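Long-range contacts in inactive glucansucrase (Lactobacillus reuteri, PDB 5JBD), which is classed as an inactive member of glycoside hydrolase family 70, a large calcium-containing protein built around a TIM-type barrel: residues E471-Y475 / F659-T664; V666-N672 / Y724-L730; T390-K396 / E654-F659; M414-Y418 / S701-E705. All coordinates share one frame; numbering follows the deposited sequence.

Interaction 1 of 4, residues E471-Y475 / F659-T664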
loop_
_atom_site.group_PDB
_atom_site.type_symbol
_atom_site.label_atom_id
_atom_site.label_comp_id
_atom_site.label_asym_id
_atom_site.label_seq_id
_atom_site.Cartn_x
_atom_site.Cartn_y
_atom_site.Cartn_z
ATOM N N GLU A 471 -0.734 -8.826 16.794
ATOM C CA GLU A 471 -0.444 -8.944 15.365
ATOM C C GLU A 471 1.029 -9.165 15.016
ATOM O O GLU A 471 1.318 -9.520 13.875
ATOM C CB GLU A 471 -1.015 -7.739 14.610
ATOM C CG GLU A 471 -0.317 -6.405 14.858
ATOM C CD GLU A 471 -1.245 -5.228 14.531
ATOM O OE1 GLU A 471 -2.106 -4.906 15.361
ATOM O OE2 GLU A 471 -1.125 -4.652 13.436
ATOM N N THR A 472 1.945 -8.956 15.975
ATOM C CA THR A 472 3.372 -9.278 15.766
ATOM C C THR A 472 3.753 -10.702 16.178
ATOM O O THR A 472 4.862 -11.129 15.871
ATOM C CB THR A 472 4.310 -8.306 16.504
ATOM O OG1 THR A 472 4.097 -8.425 17.907
ATOM C CG2 THR A 472 4.055 -6.867 16.069
ATOM N N ALA A 473 2.872 -11.436 16.867
ATOM C CA ALA A 473 3.143 -12.837 17.177
ATOM C C ALA A 473 2.871 -13.696 15.940
ATOM O O ALA A 473 2.399 -13.204 14.912
ATOM C CB ALA A 473 2.304 -13.312 18.355
ATOM N N GLN A 474 3.185 -14.984 16.034
ATOM C CA GLN A 474 2.832 -15.921 14.969
ATOM C C GLN A 474 1.306 -15.924 14.750
ATOM O O GLN A 474 0.522 -15.595 15.660
ATOM C CB GLN A 474 3.368 -17.326 15.274
ATOM C CG GLN A 474 4.883 -17.431 15.164
ATOM C CD GLN A 474 5.383 -17.258 13.750
ATOM O OE1 GLN A 474 4.980 -17.988 12.848
ATOM N NE2 GLN A 474 6.285 -16.304 13.547
ATOM N N TYR A 475 0.898 -16.236 13.524
ATOM C CA TYR A 475 -0.466 -15.931 13.076
ATOM C C TYR A 475 -1.541 -16.601 13.925
ATOM O O TYR A 475 -1.580 -17.825 14.045
ATOM C CB TYR A 475 -0.654 -16.283 11.585
ATOM C CG TYR A 475 -1.897 -15.649 10.976
ATOM C CD1 TYR A 475 -1.911 -14.296 10.606
ATOM C CD2 TYR A 475 -3.052 -16.387 10.792
ATOM C CE1 TYR A 475 -3.044 -13.709 10.055
ATOM C CE2 TYR A 475 -4.199 -15.816 10.247
ATOM C CZ TYR A 475 -4.205 -14.477 9.883
ATOM O OH TYR A 475 -5.365 -13.937 9.338
ATOM N N PHE A 659 2.849 -5.748 10.213
ATOM C CA PHE A 659 3.828 -6.178 11.225
ATOM C C PHE A 659 3.716 -7.656 11.568
ATOM O O PHE A 659 4.293 -8.131 12.551
ATOM C CB PHE A 659 3.651 -5.331 12.481
ATOM C CG PHE A 659 3.770 -3.864 12.216
ATOM C CD1 PHE A 659 5.018 -3.257 12.144
ATOM C CD2 PHE A 659 2.628 -3.086 12.010
ATOM C CE1 PHE A 659 5.136 -1.901 11.884
ATOM C CE2 PHE A 659 2.737 -1.726 11.751
ATOM C CZ PHE A 659 3.992 -1.131 11.689
ATOM N N GLN A 660 2.984 -8.383 10.737
ATOM C CA GLN A 660 2.888 -9.819 10.826
ATOM C C GLN A 660 4.301 -10.370 10.598
ATOM O O GLN A 660 4.987 -9.921 9.686
ATOM C CB GLN A 660 1.910 -10.311 9.759
ATOM C CG GLN A 660 1.414 -11.725 9.936
ATOM C CD GLN A 660 0.458 -12.130 8.833
ATOM O OE1 GLN A 660 -0.374 -11.334 8.368
ATOM N NE2 GLN A 660 0.562 -13.377 8.412
ATOM N N PRO A 661 4.752 -11.299 11.449
ATOM C CA PRO A 661 6.116 -11.827 11.300
ATOM C C PRO A 661 6.238 -12.863 10.177
ATOM O O PRO A 661 5.235 -13.428 9.741
ATOM C CB PRO A 661 6.358 -12.508 12.646
ATOM C CG PRO A 661 5.020 -13.031 13.024
ATOM C CD PRO A 661 4.039 -11.954 12.561
ATOM N N GLU A 662 7.469 -13.118 9.733
ATOM C CA GLU A 662 7.735 -14.252 8.853
ATOM C C GLU A 662 7.416 -15.529 9.647
ATOM O O GLU A 662 7.694 -15.589 10.847
ATOM C CB GLU A 662 9.188 -14.240 8.375
ATOM C CG GLU A 662 9.531 -13.086 7.437
ATOM C CD GLU A 662 8.899 -13.192 6.044
ATOM O OE1 GLU A 662 8.462 -14.292 5.632
ATOM O OE2 GLU A 662 8.865 -12.164 5.332
ATOM N N PRO A 663 6.770 -16.525 9.008
ATOM C CA PRO A 663 6.360 -17.723 9.749
ATOM C C PRO A 663 7.556 -18.596 10.137
ATOM O O PRO A 663 8.503 -18.746 9.360
ATOM C CB PRO A 663 5.459 -18.465 8.763
ATOM C CG PRO A 663 5.977 -18.064 7.432
ATOM C CD PRO A 663 6.458 -16.644 7.572
ATOM N N THR A 664 7.491 -19.179 11.323
ATOM C CA THR A 664 8.586 -20.001 11.858
ATOM C C THR A 664 8.504 -21.474 11.431
ATOM O O THR A 664 9.432 -22.242 11.691
ATOM C CB THR A 664 8.618 -19.907 13.396
ATOM O OG1 THR A 664 7.291 -20.070 13.925
ATOM C CG2 THR A 664 9.165 -18.551 13.822
#

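Interaction 2 of 4, residues V666-N672 / Y724-L730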
loop_
_atom_site.group_PDB
_atom_site.type_symbol
_atom_site.label_atom_id
_atom_site.label_comp_id
_atom_site.label_asym_id
_atom_site.label_seq_id
_atom_site.Cartn_x
_atom_site.Cartn_y
_atom_site.Cartn_z
ATOM N N VAL A 666 6.058 -24.316 8.460
ATOM C CA VAL A 666 5.027 -24.472 7.428
ATOM C C VAL A 666 3.628 -24.414 8.058
ATOM O O VAL A 666 2.738 -23.760 7.515
ATOM C CB VAL A 666 5.222 -25.779 6.605
ATOM C CG1 VAL A 666 4.005 -26.087 5.731
ATOM C CG2 VAL A 666 6.481 -25.668 5.753
ATOM N N GLU A 667 3.445 -25.091 9.191
ATOM C CA GLU A 667 2.174 -25.061 9.918
ATOM C C GLU A 667 1.735 -23.626 10.266
ATOM O O GLU A 667 0.543 -23.328 10.248
ATOM C CB GLU A 667 2.271 -25.926 11.178
ATOM C CG GLU A 667 0.988 -26.019 12.012
ATOM C CD GLU A 667 1.120 -26.980 13.194
ATOM O OE1 GLU A 667 1.675 -28.082 13.012
ATOM O OE2 GLU A 667 0.672 -26.633 14.307
ATOM N N ASN A 668 2.700 -22.752 10.557
ATOM C CA ASN A 668 2.431 -21.352 10.938
ATOM C C ASN A 668 2.235 -20.383 9.758
ATOM O O ASN A 668 2.005 -19.191 9.985
ATOM C CB ASN A 668 3.532 -20.818 11.877
ATOM C CG ASN A 668 3.413 -21.348 13.300
ATOM O OD1 ASN A 668 2.409 -21.939 13.685
ATOM N ND2 ASN A 668 4.453 -21.134 14.089
ATOM N N HIS A 669 2.323 -20.873 8.516
ATOM C CA HIS A 669 1.935 -20.076 7.356
ATOM C C HIS A 669 0.506 -19.595 7.565
ATOM O O HIS A 669 -0.378 -20.391 7.864
ATOM C CB HIS A 669 1.979 -20.899 6.063
ATOM C CG HIS A 669 3.361 -21.198 5.565
ATOM N ND1 HIS A 669 3.590 -21.786 4.339
ATOM C CD2 HIS A 669 4.580 -20.995 6.118
ATOM C CE1 HIS A 669 4.889 -21.915 4.148
ATOM N NE2 HIS A 669 5.513 -21.440 5.213
ATOM N N ALA A 670 0.280 -18.302 7.398
ATOM C CA ALA A 670 -1.064 -17.748 7.574
ATOM C C ALA A 670 -2.102 -18.526 6.753
ATOM O O ALA A 670 -3.196 -18.799 7.247
ATOM C CB ALA A 670 -1.084 -16.264 7.212
ATOM N N TYR A 671 -1.744 -18.930 5.526
ATOM C CA TYR A 671 -2.691 -19.668 4.686
ATOM C C TYR A 671 -3.160 -20.948 5.365
ATOM O O TYR A 671 -4.354 -21.240 5.373
ATOM C CB TYR A 671 -2.119 -19.961 3.287
ATOM C CG TYR A 671 -1.883 -18.736 2.392
ATOM C CD1 TYR A 671 -2.652 -17.577 2.512
ATOM C CD2 TYR A 671 -0.871 -18.742 1.440
ATOM C CE1 TYR A 671 -2.411 -16.463 1.721
ATOM C CE2 TYR A 671 -0.635 -17.643 0.632
ATOM C CZ TYR A 671 -1.428 -16.499 0.771
ATOM O OH TYR A 671 -1.202 -15.401 -0.011
ATOM N N ASN A 672 -2.236 -21.677 5.986
ATOM C CA ASN A 672 -2.586 -22.930 6.660
ATOM C C ASN A 672 -3.381 -22.714 7.941
ATOM O O ASN A 672 -4.338 -23.447 8.218
ATOM C CB ASN A 672 -1.326 -23.774 6.908
ATOM C CG ASN A 672 -0.653 -24.196 5.602
ATOM O OD1 ASN A 672 -1.314 -24.305 4.559
ATOM N ND2 ASN A 672 0.652 -24.394 5.637
ATOM N N TYR A 724 2.950 -15.233 3.519
ATOM C CA TYR A 724 1.688 -15.891 3.888
ATOM C C TYR A 724 1.679 -17.386 3.580
ATOM O O TYR A 724 0.936 -18.153 4.212
ATOM C CB TYR A 724 0.504 -15.171 3.197
ATOM C CG TYR A 724 0.580 -13.666 3.383
ATOM C CD1 TYR A 724 0.341 -13.091 4.628
ATOM C CD2 TYR A 724 0.968 -12.830 2.338
ATOM C CE1 TYR A 724 0.446 -11.716 4.828
ATOM C CE2 TYR A 724 1.064 -11.453 2.513
ATOM C CZ TYR A 724 0.796 -10.897 3.769
ATOM O OH TYR A 724 0.921 -9.541 3.950
ATOM N N GLY A 725 2.497 -17.793 2.605
ATOM C CA GLY A 725 2.577 -19.188 2.155
ATOM C C GLY A 725 2.754 -19.295 0.645
ATOM O O GLY A 725 3.189 -18.342 -0.008
ATOM N N SER A 726 2.479 -20.494 0.126
ATOM C CA SER A 726 2.558 -20.808 -1.307
ATOM C C SER A 726 1.208 -20.582 -1.996
ATOM O O SER A 726 0.158 -20.479 -1.344
ATOM C CB SER A 726 2.974 -22.265 -1.502
ATOM O OG SER A 726 2.001 -23.153 -0.967
ATOM N N GLY A 727 1.258 -20.555 -3.325
ATOM C CA GLY A 727 0.068 -20.452 -4.150
ATOM C C GLY A 727 -0.856 -21.644 -3.976
ATOM O O GLY A 727 -2.086 -21.484 -3.972
ATOM N N GLU A 728 -0.269 -22.838 -3.835
ATOM C CA GLU A 728 -1.050 -24.060 -3.611
ATOM C C GLU A 728 -1.808 -23.967 -2.290
ATOM O O GLU A 728 -2.979 -24.332 -2.200
ATOM C CB GLU A 728 -0.162 -25.317 -3.565
ATOM C CG GLU A 728 -0.871 -26.562 -3.996
ATOM C CD GLU A 728 0.029 -27.788 -3.991
ATOM O OE1 GLU A 728 1.089 -27.790 -4.660
ATOM O OE2 GLU A 728 -0.334 -28.753 -3.312
ATOM N N GLU A 729 -1.116 -23.498 -1.261
ATOM C CA GLU A 729 -1.742 -23.284 0.050
ATOM C C GLU A 729 -2.882 -22.247 -0.037
ATOM O O GLU A 729 -3.981 -22.493 0.455
ATOM C CB GLU A 729 -0.688 -22.873 1.074
ATOM C CG GLU A 729 0.173 -24.032 1.568
ATOM C CD GLU A 729 1.386 -23.599 2.368
ATOM O OE1 GLU A 729 1.744 -22.391 2.340
ATOM O OE2 GLU A 729 2.006 -24.478 3.022
ATOM N N LEU A 730 -2.617 -21.123 -0.706
ATOM C CA LEU A 730 -3.633 -20.090 -0.940
ATOM C C LEU A 730 -4.911 -20.672 -1.566
ATOM O O LEU A 730 -6.021 -20.432 -1.074
ATOM C CB LEU A 730 -3.085 -18.966 -1.828
ATOM C CG LEU A 730 -4.076 -17.874 -2.277
ATOM C CD1 LEU A 730 -4.766 -17.222 -1.090
ATOM C CD2 LEU A 730 -3.370 -16.815 -3.098
HETATM O O HOH W 1 -3.543 -23.889 2.981
#

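Interaction 3 of 4, residues T390-K396 / E654-F659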
loop_
_atom_site.group_PDB
_atom_site.type_symbol
_atom_site.label_atom_id
_atom_site.label_comp_id
_atom_site.label_asym_id
_atom_site.label_seq_id
_atom_site.Cartn_x
_atom_site.Cartn_y
_atom_site.Cartn_z
ATOM N N THR A 390 -10.307 -0.000 12.567
ATOM C CA THR A 390 -8.864 -0.036 12.297
ATOM C C THR A 390 -8.595 -0.689 10.944
ATOM O O THR A 390 -9.358 -1.542 10.506
ATOM C CB THR A 390 -8.100 -0.838 13.389
ATOM O OG1 THR A 390 -8.677 -0.619 14.688
ATOM C CG2 THR A 390 -6.616 -0.443 13.418
ATOM N N ASN A 391 -7.515 -0.281 10.289
ATOM C CA ASN A 391 -6.926 -1.073 9.214
ATOM C C ASN A 391 -5.397 -1.087 9.350
ATOM O O ASN A 391 -4.825 -0.443 10.248
ATOM C CB ASN A 391 -7.405 -0.597 7.831
ATOM C CG ASN A 391 -6.967 0.817 7.499
ATOM O OD1 ASN A 391 -5.834 1.219 7.776
ATOM N ND2 ASN A 391 -7.875 1.582 6.885
ATOM N N HIS A 392 -4.736 -1.835 8.481
ATOM C CA HIS A 392 -3.266 -2.024 8.568
ATOM C C HIS A 392 -2.480 -0.702 8.499
ATOM O O HIS A 392 -1.475 -0.538 9.195
ATOM C CB HIS A 392 -2.770 -2.992 7.481
ATOM C CG HIS A 392 -2.978 -2.492 6.091
ATOM N ND1 HIS A 392 -4.174 -2.638 5.415
ATOM C CD2 HIS A 392 -2.164 -1.800 5.263
ATOM C CE1 HIS A 392 -4.074 -2.084 4.225
ATOM N NE2 HIS A 392 -2.864 -1.572 4.104
ATOM N N ASP A 393 -2.963 0.240 7.695
ATOM C CA ASP A 393 -2.317 1.556 7.568
ATOM C C ASP A 393 -2.470 2.413 8.817
ATOM O O ASP A 393 -1.555 3.162 9.175
ATOM C CB ASP A 393 -2.866 2.339 6.379
ATOM C CG ASP A 393 -2.341 1.852 5.060
ATOM O OD1 ASP A 393 -1.119 1.615 4.957
ATOM O OD2 ASP A 393 -3.148 1.737 4.120
ATOM N N GLN A 394 -3.615 2.317 9.488
ATOM C CA GLN A 394 -3.835 3.122 10.693
ATOM C C GLN A 394 -2.983 2.640 11.881
ATOM O O GLN A 394 -2.487 3.463 12.664
ATOM C CB GLN A 394 -5.326 3.203 11.056
ATOM C CG GLN A 394 -6.190 3.818 9.952
ATOM C CD GLN A 394 -5.651 5.149 9.447
ATOM O OE1 GLN A 394 -5.243 5.999 10.230
ATOM N NE2 GLN A 394 -5.633 5.323 8.137
ATOM N N ARG A 395 -2.830 1.331 12.016
ATOM C CA ARG A 395 -1.896 0.780 12.997
ATOM C C ARG A 395 -0.455 1.203 12.678
ATOM O O ARG A 395 0.278 1.581 13.590
ATOM C CB ARG A 395 -2.001 -0.741 13.093
ATOM C CG ARG A 395 -1.208 -1.329 14.256
ATOM C CD ARG A 395 -1.900 -1.095 15.583
ATOM N NE ARG A 395 -2.804 -2.207 15.898
ATOM C CZ ARG A 395 -4.006 -2.111 16.468
ATOM N NH1 ARG A 395 -4.560 -0.928 16.776
ATOM N NH2 ARG A 395 -4.687 -3.228 16.710
ATOM N N LYS A 396 -0.089 1.175 11.391
ATOM C CA LYS A 396 1.227 1.650 10.917
ATOM C C LYS A 396 1.490 3.114 11.264
ATOM O O LYS A 396 2.584 3.451 11.726
ATOM C CB LYS A 396 1.381 1.427 9.407
ATOM C CG LYS A 396 2.607 2.086 8.759
ATOM C CD LYS A 396 2.414 2.352 7.277
ATOM C CE LYS A 396 1.409 3.476 7.045
ATOM N NZ LYS A 396 1.382 3.870 5.627
ATOM N N GLU A 654 -10.378 -8.026 7.609
ATOM C CA GLU A 654 -9.032 -7.775 7.101
ATOM C C GLU A 654 -8.120 -8.812 7.752
ATOM O O GLU A 654 -7.974 -8.812 8.971
ATOM C CB GLU A 654 -8.518 -6.349 7.421
ATOM C CG GLU A 654 -7.103 -6.129 6.885
ATOM C CD GLU A 654 -6.582 -4.702 6.957
ATOM O OE1 GLU A 654 -7.144 -3.854 7.657
ATOM O OE2 GLU A 654 -5.564 -4.438 6.292
ATOM N N ASP A 655 -7.507 -9.670 6.948
ATOM C CA ASP A 655 -6.819 -10.866 7.484
ATOM C C ASP A 655 -5.346 -10.694 7.863
ATOM O O ASP A 655 -4.703 -11.668 8.252
ATOM C CB ASP A 655 -6.988 -12.052 6.518
ATOM C CG ASP A 655 -5.897 -12.152 5.467
ATOM O OD1 ASP A 655 -5.227 -11.145 5.134
ATOM O OD2 ASP A 655 -5.722 -13.288 4.959
ATOM N N PHE A 656 -4.798 -9.490 7.731
ATOM C CA PHE A 656 -3.360 -9.305 7.905
ATOM C C PHE A 656 -2.999 -8.005 8.594
ATOM O O PHE A 656 -3.836 -7.092 8.732
ATOM C CB PHE A 656 -2.653 -9.361 6.548
ATOM C CG PHE A 656 -2.844 -8.136 5.685
ATOM C CD1 PHE A 656 -4.016 -7.950 4.968
ATOM C CD2 PHE A 656 -1.830 -7.186 5.561
ATOM C CE1 PHE A 656 -4.190 -6.828 4.161
ATOM C CE2 PHE A 656 -2.000 -6.063 4.763
ATOM C CZ PHE A 656 -3.182 -5.888 4.053
ATOM N N SER A 657 -1.728 -7.943 8.996
ATOM C CA SER A 657 -1.074 -6.726 9.475
ATOM C C SER A 657 0.239 -6.565 8.711
ATOM O O SER A 657 0.870 -7.560 8.346
ATOM C CB SER A 657 -0.769 -6.849 10.985
ATOM O OG SER A 657 0.161 -5.850 11.422
ATOM N N LEU A 658 0.685 -5.327 8.524
ATOM C CA LEU A 658 2.027 -5.075 8.004
ATOM C C LEU A 658 3.127 -5.654 8.916
ATOM O O LEU A 658 4.205 -6.013 8.432
ATOM C CB LEU A 658 2.272 -3.565 7.836
ATOM C CG LEU A 658 1.353 -2.779 6.905
ATOM C CD1 LEU A 658 1.770 -1.314 6.846
ATOM C CD2 LEU A 658 1.371 -3.359 5.500
ATOM N N PHE A 659 2.849 -5.748 10.213
ATOM C CA PHE A 659 3.828 -6.178 11.225
ATOM C C PHE A 659 3.716 -7.656 11.568
ATOM O O PHE A 659 4.293 -8.131 12.551
ATOM C CB PHE A 659 3.651 -5.331 12.481
ATOM C CG PHE A 659 3.770 -3.864 12.216
ATOM C CD1 PHE A 659 5.018 -3.257 12.144
ATOM C CD2 PHE A 659 2.628 -3.086 12.010
ATOM C CE1 PHE A 659 5.136 -1.901 11.884
ATOM C CE2 PHE A 659 2.737 -1.726 11.751
ATOM C CZ PHE A 659 3.992 -1.131 11.689
HETATM O O HOH W 2 -0.457 -3.106 10.120
#

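Interaction 4 of 4, residues M414-Y418 / S701-E705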
loop_
_atom_site.group_PDB
_atom_site.type_symbol
_atom_site.label_atom_id
_atom_site.label_comp_id
_atom_site.label_asym_id
_atom_site.label_seq_id
_atom_site.Cartn_x
_atom_site.Cartn_y
_atom_site.Cartn_z
ATOM N N MET A 414 12.260 7.839 8.659
ATOM C CA MET A 414 11.240 7.128 7.871
ATOM C C MET A 414 11.728 6.759 6.466
ATOM O O MET A 414 10.997 6.108 5.724
ATOM C CB MET A 414 9.934 7.940 7.787
ATOM C CG MET A 414 9.156 7.997 9.089
ATOM S SD MET A 414 8.395 6.429 9.561
ATOM C CE MET A 414 9.320 5.993 11.043
ATOM N N GLY A 415 12.948 7.175 6.111
ATOM C CA GLY A 415 13.609 6.762 4.875
ATOM C C GLY A 415 14.762 5.810 5.182
ATOM O O GLY A 415 14.595 4.823 5.913
ATOM N N SER A 416 15.939 6.127 4.649
ATOM C CA SER A 416 17.092 5.213 4.687
ATOM C C SER A 416 17.679 4.948 6.086
ATOM O O SER A 416 18.398 3.967 6.263
ATOM C CB SER A 416 18.186 5.711 3.743
ATOM O OG SER A 416 18.691 6.950 4.165
ATOM N N ALA A 417 17.361 5.786 7.077
ATOM C CA ALA A 417 17.822 5.566 8.462
ATOM C C ALA A 417 16.826 4.768 9.325
ATOM O O ALA A 417 17.052 4.591 10.528
ATOM C CB ALA A 417 18.161 6.898 9.124
ATOM N N TYR A 418 15.729 4.299 8.723
ATOM C CA TYR A 418 14.790 3.403 9.404
ATOM C C TYR A 418 15.516 2.126 9.811
ATOM O O TYR A 418 16.264 1.562 9.011
ATOM C CB TYR A 418 13.598 3.062 8.482
ATOM C CG TYR A 418 12.526 2.195 9.112
ATOM C CD1 TYR A 418 12.630 0.807 9.104
ATOM C CD2 TYR A 418 11.380 2.763 9.694
ATOM C CE1 TYR A 418 11.642 0.002 9.672
ATOM C CE2 TYR A 418 10.393 1.969 10.266
ATOM C CZ TYR A 418 10.518 0.592 10.247
ATOM O OH TYR A 418 9.546 -0.207 10.802
ATOM N N SER A 701 11.802 -4.657 0.787
ATOM C CA SER A 701 10.676 -3.839 1.266
ATOM C C SER A 701 10.614 -3.863 2.804
ATOM O O SER A 701 11.063 -4.814 3.452
ATOM C CB SER A 701 9.352 -4.305 0.646
ATOM O OG SER A 701 8.921 -5.557 1.150
ATOM N N ARG A 702 10.070 -2.801 3.378
ATOM C CA ARG A 702 10.026 -2.652 4.824
ATOM C C ARG A 702 9.277 -3.786 5.533
ATOM O O ARG A 702 9.732 -4.278 6.567
ATOM C CB ARG A 702 9.410 -1.299 5.170
ATOM C CG ARG A 702 9.440 -0.932 6.651
ATOM C CD ARG A 702 9.138 0.552 6.820
ATOM N NE ARG A 702 10.237 1.374 6.310
ATOM C CZ ARG A 702 10.194 2.685 6.093
ATOM N NH1 ARG A 702 9.087 3.396 6.332
ATOM N NH2 ARG A 702 11.281 3.296 5.632
ATOM N N TYR A 703 8.144 -4.205 4.976
ATOM C CA TYR A 703 7.275 -5.160 5.650
ATOM C C TYR A 703 7.114 -6.510 4.956
ATOM O O TYR A 703 6.606 -7.456 5.568
ATOM C CB TYR A 703 5.892 -4.525 5.864
ATOM C CG TYR A 703 5.903 -3.185 6.599
ATOM C CD1 TYR A 703 6.293 -3.091 7.929
ATOM C CD2 TYR A 703 5.502 -2.017 5.957
ATOM C CE1 TYR A 703 6.296 -1.872 8.597
ATOM C CE2 TYR A 703 5.502 -0.798 6.608
ATOM C CZ TYR A 703 5.893 -0.723 7.929
ATOM O OH TYR A 703 5.885 0.492 8.559
ATOM N N ASN A 704 7.559 -6.630 3.697
ATOM C CA ASN A 704 7.378 -7.879 2.924
ATOM C C ASN A 704 5.896 -8.308 2.874
ATOM O O ASN A 704 5.578 -9.501 2.903
ATOM C CB ASN A 704 8.278 -9.014 3.487
ATOM C CG ASN A 704 9.607 -9.116 2.762
ATOM O OD1 ASN A 704 9.848 -10.067 2.026
ATOM N ND2 ASN A 704 10.470 -8.127 2.957
ATOM N N GLU A 705 5.001 -7.316 2.822
ATOM C CA GLU A 705 3.552 -7.548 2.939
ATOM C C GLU A 705 2.850 -7.833 1.617
ATOM O O GLU A 705 1.736 -8.360 1.636
ATOM C CB GLU A 705 2.842 -6.362 3.637
ATOM C CG GLU A 705 2.520 -5.143 2.767
ATOM C CD GLU A 705 3.744 -4.445 2.189
ATOM O OE1 GLU A 705 4.835 -4.516 2.789
ATOM O OE2 GLU A 705 3.645 -3.862 1.101
HETATM O O HOH W 3 6.928 0.712 10.864
#

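Interaction 1 of 4, residues E471-Y475 / F659-T664
Thr472 and Gln660 bring their backbones together, with 5.0 Å between CA of Thr472 and CA of Gln660, yet neither chain is a strand there, and where they are closest the backbones meet through CA-H...O contacts. Gln660 CA points its hydrogen at Glu471 O (3.4 Å), and Thr472 CA does the same to Phe659 O (3.5 Å). In the TIM barrel, 471-475 lies in the loop beyond helix 465-468, which follows strand 460-464; 659-664 lies in the loop after the neighbouring strand 652-654. CG and CD of the Pro661 ring meet carbonyl oxygens of 471-475, with Pro661 CD 3.1 Å from Ala473 O. Beyond it, Gln474 folds back at chi2 (-67°), which sets its amide over Pro661 and across to the far end of 659-664. There NE2 gives a nearly straight bond to Glu662 O (3.1 Å, 170°), while OE1 accepts from Thr664 N, the donor standing above the carbonyl plane. On the other flank the Gln660 amide meets the Tyr475 ring at a 40° tilt, Gln660 NE2 3.4 Å from Tyr475 CD1, and Tyr475 OH bonds to Asp655 O.

Interaction 2 of 4, residues V666-N672 / Y724-L730
Tyr671 puts its ring between two methylene groups of the other segment: Tyr724 CB lies over one face, 3.6 Å from the ring centroid, and Leu730 CB over the opposite face at 3.9 Å from that centroid. Beside this sandwich the Glu729 carboxylate reaches across to two donors. His669 ND1 points, in its own ring plane, at the syn lone pair of Glu729 OE1 (2.8 Å, 170°), the ring standing almost upright on the carboxylate. Asn672 ND2 approaches Glu729 OE2 (2.9 Å) from above the carboxylate plane. The backbone adds a third link, Tyr671 N to Tyr724 O at 3.1 Å.

The segments lead into helices 670-676 and 727-739, which follow successive barrel strands, 652-654 and 688-691, and include their first turns. Ser726 and Glu729 form a capping box on the second helix: Glu729 N bonds to Ser726 OG, and Ser726 N returns a bond to Glu729 OE1. That oxygen therefore takes two donors, which should hold the carboxylate against rotation. Asn672 is steadied as well, since ND2 also donates to Val666 O, the carbonyl that opens the type I turn Val666-His669; His669 N, closing that turn, reaches it from the opposite face. Water 1 donates to Asn672 OD1 (2.8 Å) and to Glu729 O (2.9 Å). Further out, Tyr671 and Leu730 both rest on Met691 of strand 688-691, and Tyr724 OH bonds to Glu705 O.

Interaction 3 of 4, residues T390-K396 / E654-F659
Glu654 directs both carboxylate oxygens at the start of helix 392-406. OE2 faces ND1 near the plane of the His392 ring, with ring and carboxylate planes 83° apart; the modelled separation of 2.4 Å from His392 ND1 to Glu654 OE2 is very short and its exact value is doubtful. OE1 takes a weak bond from His392 N (3.2 Å). His392 CG sits between backbone N and carbonyl carbon (chi1 64°), which turns the ring toward 654-659, where Phe656 CZ lies over one face, 3.7 Å from His392 ND1.

The first helical turn is capped by Asn391, whose OD1 accepts from Gln394 N (3.0 Å) while its ND2 bonds to Tyr323 OH. Water 2 joins the two backbones, donating to His392 O (2.9 Å) and accepting from Leu658 N (3.0 Å). Ser657 OG takes Phe659 N in an ST turn and also pairs with Glu471. Arg395 is met by two acids, Glu471 at NE and Asp467 at NH2. Leu658 CD1 packs on the Lys396 chain, 3.7 Å from Lys396 CD. A glycerol lies about 5 Å from the His392 side chain, and the polar cluster occupies the C-terminal ends of strands 385-388 and 652-654, the face that carries the active site in TIM-barrel enzymes.

Interaction 4 of 4, residues M414-Y418 / S701-E705
Tyr418 closes a type I beta turn, Gly415 to Tyr418, just ahead of helix 420-434, and there Arg702 from the loop after strand 696-697 lies flat on its ring in a cation-pi stack. The guanidinium and ring planes are only 12° apart, and Arg702 CZ is 4.0 Å from the ring centroid. NE sits over the middle of the ring. One atom back, CD makes a CH-pi contact, 3.8 Å from the same centroid, so the arginine runs along the face rather than touching it with its end alone. A bend at chi3 (-69°) separates that flat group from the straight part of the chain, whose CG lies over the Tyr703 ring.

The guanidinium edge is occupied too. Arg702 NH2 donates to Met414 O at 2.8 Å and 161°, in the guanidinium plane but from well above the plane of the carbonyl, and NH1 adds a weak bond to the same oxygen at 3.4 Å. NH1 also reaches Gly187 O, which brings a third part of the chain to this group. Tyr418 N bonds to Gly415 O, closing the turn that carries the stacked ring. Water 3 lies within hydrogen-bonding distance of Tyr418 OH (2.8 Å) and also of Tyr703 OH. With the Met414 O bonds as an addition at the guanidinium edge, the flat packing on Tyr418 is a classic arginine-tyrosine cation-pi stack, here joining two loops near the protein surface.

How the interactions relate
Interactions 2 and 3 are the buried ones, interaction 1 is partly buried and interaction 4 lies near the surface. Interactions 1 and 3 share Phe659 and work on one continuous loop after strand 652-654. Interaction 2 takes up the same connection where it turns into helix 670-676. Both buried contacts include a histidine-carboxylate pair near a helix start, whereas interaction 1 uses a glutamine amide and backbone groups, and interaction 4 a cation-pi stack. Polar links join interaction 1 with 3 and interaction 2 with 4. The 701-705 loop of interaction 4 touches the other three, with Tyr703 packed against Phe659.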